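Local coordinates for Bcl-2-like protein FPV039 (Fowlpox virus, PDB 5TZP) that inhibits apoptosis of the host cell by sequestering and inactivating several proapoptotic Bcl-2 proteins, among them BAX and BAK1, at residues N25-Y30 against F97-S102. Sequence-based numbering, arbitrary orientation.
With EDO (1,2-ethanediol), chain C.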
# COMPACT_ATOMS: atom_id res chain seq x y z
N ASN A 25 -3.15 -2.49 9.89
CA ASN A 25 -4.54 -2.19 10.29
C ASN A 25 -5.39 -1.86 9.07
O ASN A 25 -6.55 -2.29 9.03
CB ASN A 25 -4.56 -1.13 11.37
CG ASN A 25 -4.39 -1.75 12.71
OD1 ASN A 25 -5.26 -2.45 13.17
ND2 ASN A 25 -3.28 -1.47 13.36
N TYR A 26 -4.89 -1.09 8.09
CA TYR A 26 -5.69 -0.80 6.90
C TYR A 26 -6.03 -2.10 6.17
O TYR A 26 -7.18 -2.33 5.78
CB TYR A 26 -5.01 0.23 5.98
CG TYR A 26 -5.82 0.38 4.72
CD1 TYR A 26 -7.08 0.90 4.76
CD2 TYR A 26 -5.39 -0.17 3.57
CE1 TYR A 26 -7.90 0.94 3.61
CE2 TYR A 26 -6.21 -0.15 2.44
CZ TYR A 26 -7.42 0.37 2.50
OH TYR A 26 -8.27 0.35 1.40
N ILE A 27 -5.05 -2.98 5.97
CA ILE A 27 -5.30 -4.21 5.22
C ILE A 27 -6.31 -5.07 5.98
O ILE A 27 -7.23 -5.66 5.39
CB ILE A 27 -3.99 -4.94 4.93
CG1 ILE A 27 -3.20 -4.12 3.92
CG2 ILE A 27 -4.27 -6.33 4.36
CD1 ILE A 27 -1.83 -4.65 3.58
N ILE A 28 -6.23 -5.12 7.32
CA ILE A 28 -7.25 -5.82 8.12
C ILE A 28 -8.63 -5.20 7.90
O ILE A 28 -9.61 -5.94 7.71
CB ILE A 28 -6.81 -5.82 9.58
CG1 ILE A 28 -5.58 -6.74 9.77
CG2 ILE A 28 -8.00 -6.31 10.44
CD1 ILE A 28 -4.94 -6.51 11.08
N GLU A 29 -8.74 -3.89 7.94
CA GLU A 29 -10.03 -3.25 7.71
C GLU A 29 -10.59 -3.60 6.32
O GLU A 29 -11.78 -3.92 6.16
CB GLU A 29 -9.97 -1.74 7.94
CG GLU A 29 -11.33 -1.07 7.59
CD GLU A 29 -11.54 0.29 8.12
OE1 GLU A 29 -12.58 0.86 7.74
OE2 GLU A 29 -10.80 0.79 8.99
N TYR A 30 -9.75 -3.51 5.31
CA TYR A 30 -10.18 -3.78 3.94
C TYR A 30 -10.72 -5.20 3.84
O TYR A 30 -11.73 -5.45 3.18
CB TYR A 30 -9.00 -3.55 3.01
CG TYR A 30 -9.41 -3.76 1.59
CD1 TYR A 30 -10.08 -2.75 0.85
CD2 TYR A 30 -9.20 -4.95 0.93
CE1 TYR A 30 -10.54 -3.04 -0.44
CE2 TYR A 30 -9.61 -5.19 -0.31
CZ TYR A 30 -10.31 -4.29 -1.01
OH TYR A 30 -10.74 -4.66 -2.29
N PHE A 97 -3.18 -1.54 -3.91
CA PHE A 97 -3.00 -2.77 -4.69
C PHE A 97 -2.87 -3.97 -3.76
O PHE A 97 -3.48 -5.00 -3.99
CB PHE A 97 -1.80 -2.64 -5.59
CG PHE A 97 -1.53 -3.93 -6.30
CD1 PHE A 97 -2.23 -4.24 -7.47
CD2 PHE A 97 -0.61 -4.82 -5.85
CE1 PHE A 97 -2.02 -5.48 -8.10
CE2 PHE A 97 -0.39 -6.05 -6.50
CZ PHE A 97 -1.11 -6.39 -7.60
N CYS A 98 -2.01 -3.86 -2.76
CA CYS A 98 -1.74 -4.99 -1.89
C CYS A 98 -2.94 -5.34 -1.04
O CYS A 98 -3.15 -6.55 -0.77
CB CYS A 98 -0.51 -4.74 -1.02
SG CYS A 98 1.06 -4.87 -1.91
N ALA A 99 -3.73 -4.37 -0.56
CA ALA A 99 -4.98 -4.67 0.12
C ALA A 99 -5.92 -5.43 -0.81
O ALA A 99 -6.51 -6.46 -0.44
CB ALA A 99 -5.63 -3.41 0.66
N TYR A 100 -6.11 -4.90 -2.02
CA TYR A 100 -6.98 -5.53 -3.00
C TYR A 100 -6.54 -6.97 -3.27
O TYR A 100 -7.36 -7.91 -3.29
CB TYR A 100 -6.92 -4.67 -4.28
CG TYR A 100 -7.89 -5.06 -5.35
CD1 TYR A 100 -9.24 -4.67 -5.30
CD2 TYR A 100 -7.55 -5.93 -6.37
CE1 TYR A 100 -10.15 -5.06 -6.21
CE2 TYR A 100 -8.47 -6.34 -7.34
CZ TYR A 100 -9.77 -5.88 -7.24
OH TYR A 100 -10.70 -6.30 -8.17
N TYR A 101 -5.23 -7.15 -3.47
CA TYR A 101 -4.61 -8.45 -3.70
C TYR A 101 -4.88 -9.39 -2.53
O TYR A 101 -5.26 -10.56 -2.75
CB TYR A 101 -3.10 -8.21 -3.95
CG TYR A 101 -2.25 -9.45 -3.97
CD1 TYR A 101 -2.22 -10.28 -5.06
CD2 TYR A 101 -1.50 -9.82 -2.90
CE1 TYR A 101 -1.43 -11.41 -5.07
CE2 TYR A 101 -0.72 -10.95 -2.90
CZ TYR A 101 -0.71 -11.72 -4.01
OH TYR A 101 0.07 -12.87 -4.02
N SER A 102 -4.61 -8.92 -1.32
CA SER A 102 -4.78 -9.75 -0.11
C SER A 102 -6.17 -10.38 -0.06
O SER A 102 -6.32 -11.58 0.24
CB SER A 102 -4.56 -8.87 1.11
OG SER A 102 -4.81 -9.48 2.39
C1 EDO C . 3.59 -13.84 -3.49
O1 EDO C . 2.77 -12.98 -4.27
C2 EDO C . 3.58 -15.25 -3.93
O2 EDO C . 4.37 -15.18 -5.17
O HOH W 1 -10.18 -7.27 -3.31
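Ala99, in the BH1 motif on the central helix of this Bcl-2 fold, packs against Tyr26, Ile27 and Tyr30 of the N-terminal helix. The axes of segments 25-30 and 97-102 come within 9.3 Å and cross at -43°. Ile27 and Ala99 lie at the closest backbone point, with their CA atoms 5.1 Å apart. The small methyl of Ala99 points at the other helix, which is consistent with this close approach. Its CB meets Tyr26 CE2 at 3.8 Å and Ile27 CG1 at 4.1 Å. It also touches CG and CD2 of Tyr30.

With CG opposite the backbone N (chi1 -178°), the Tyr30 ring reaches across Ala99 to Tyr100. Tyr30 CE2 lies 3.4 Å from the carbonyl O of Ala99. Tyr30 OH sits 3.4 Å from CD1 of Tyr100, as the two side chains cross obliquely. No direct hydrogen bond joins the segments. One water bridges them instead: it lies at the edge of the Tyr30 ring, in its plane, bonds to Tyr30 OH and donates to Tyr100 O at 2.9 Å. The same water stands above one face of the Tyr100 ring, offset toward its rim. On the other flank, CG2 of Ile27 rests 4.1 Å from CB of Ser102. In one of its two conformers, the Ser102 hydroxyl is hydrogen-bonded to the backbone O of Tyr113.

The contact is buried and joins helix 14-32 to helix 88-105. Helix 43-68 packs on the tyrosines: Tyr26 touches Cys53, while Tyr30 and Tyr100 both touch Ile57. Tyr100 OH is hydrogen-bonded to Asp65 of that helix. Helix 115-136 meets the contact through Ser119, which touches Ile27. Phe97, one turn before Tyr101, packs on the bound BH3 peptide, so the central helix links this core to the ligand groove.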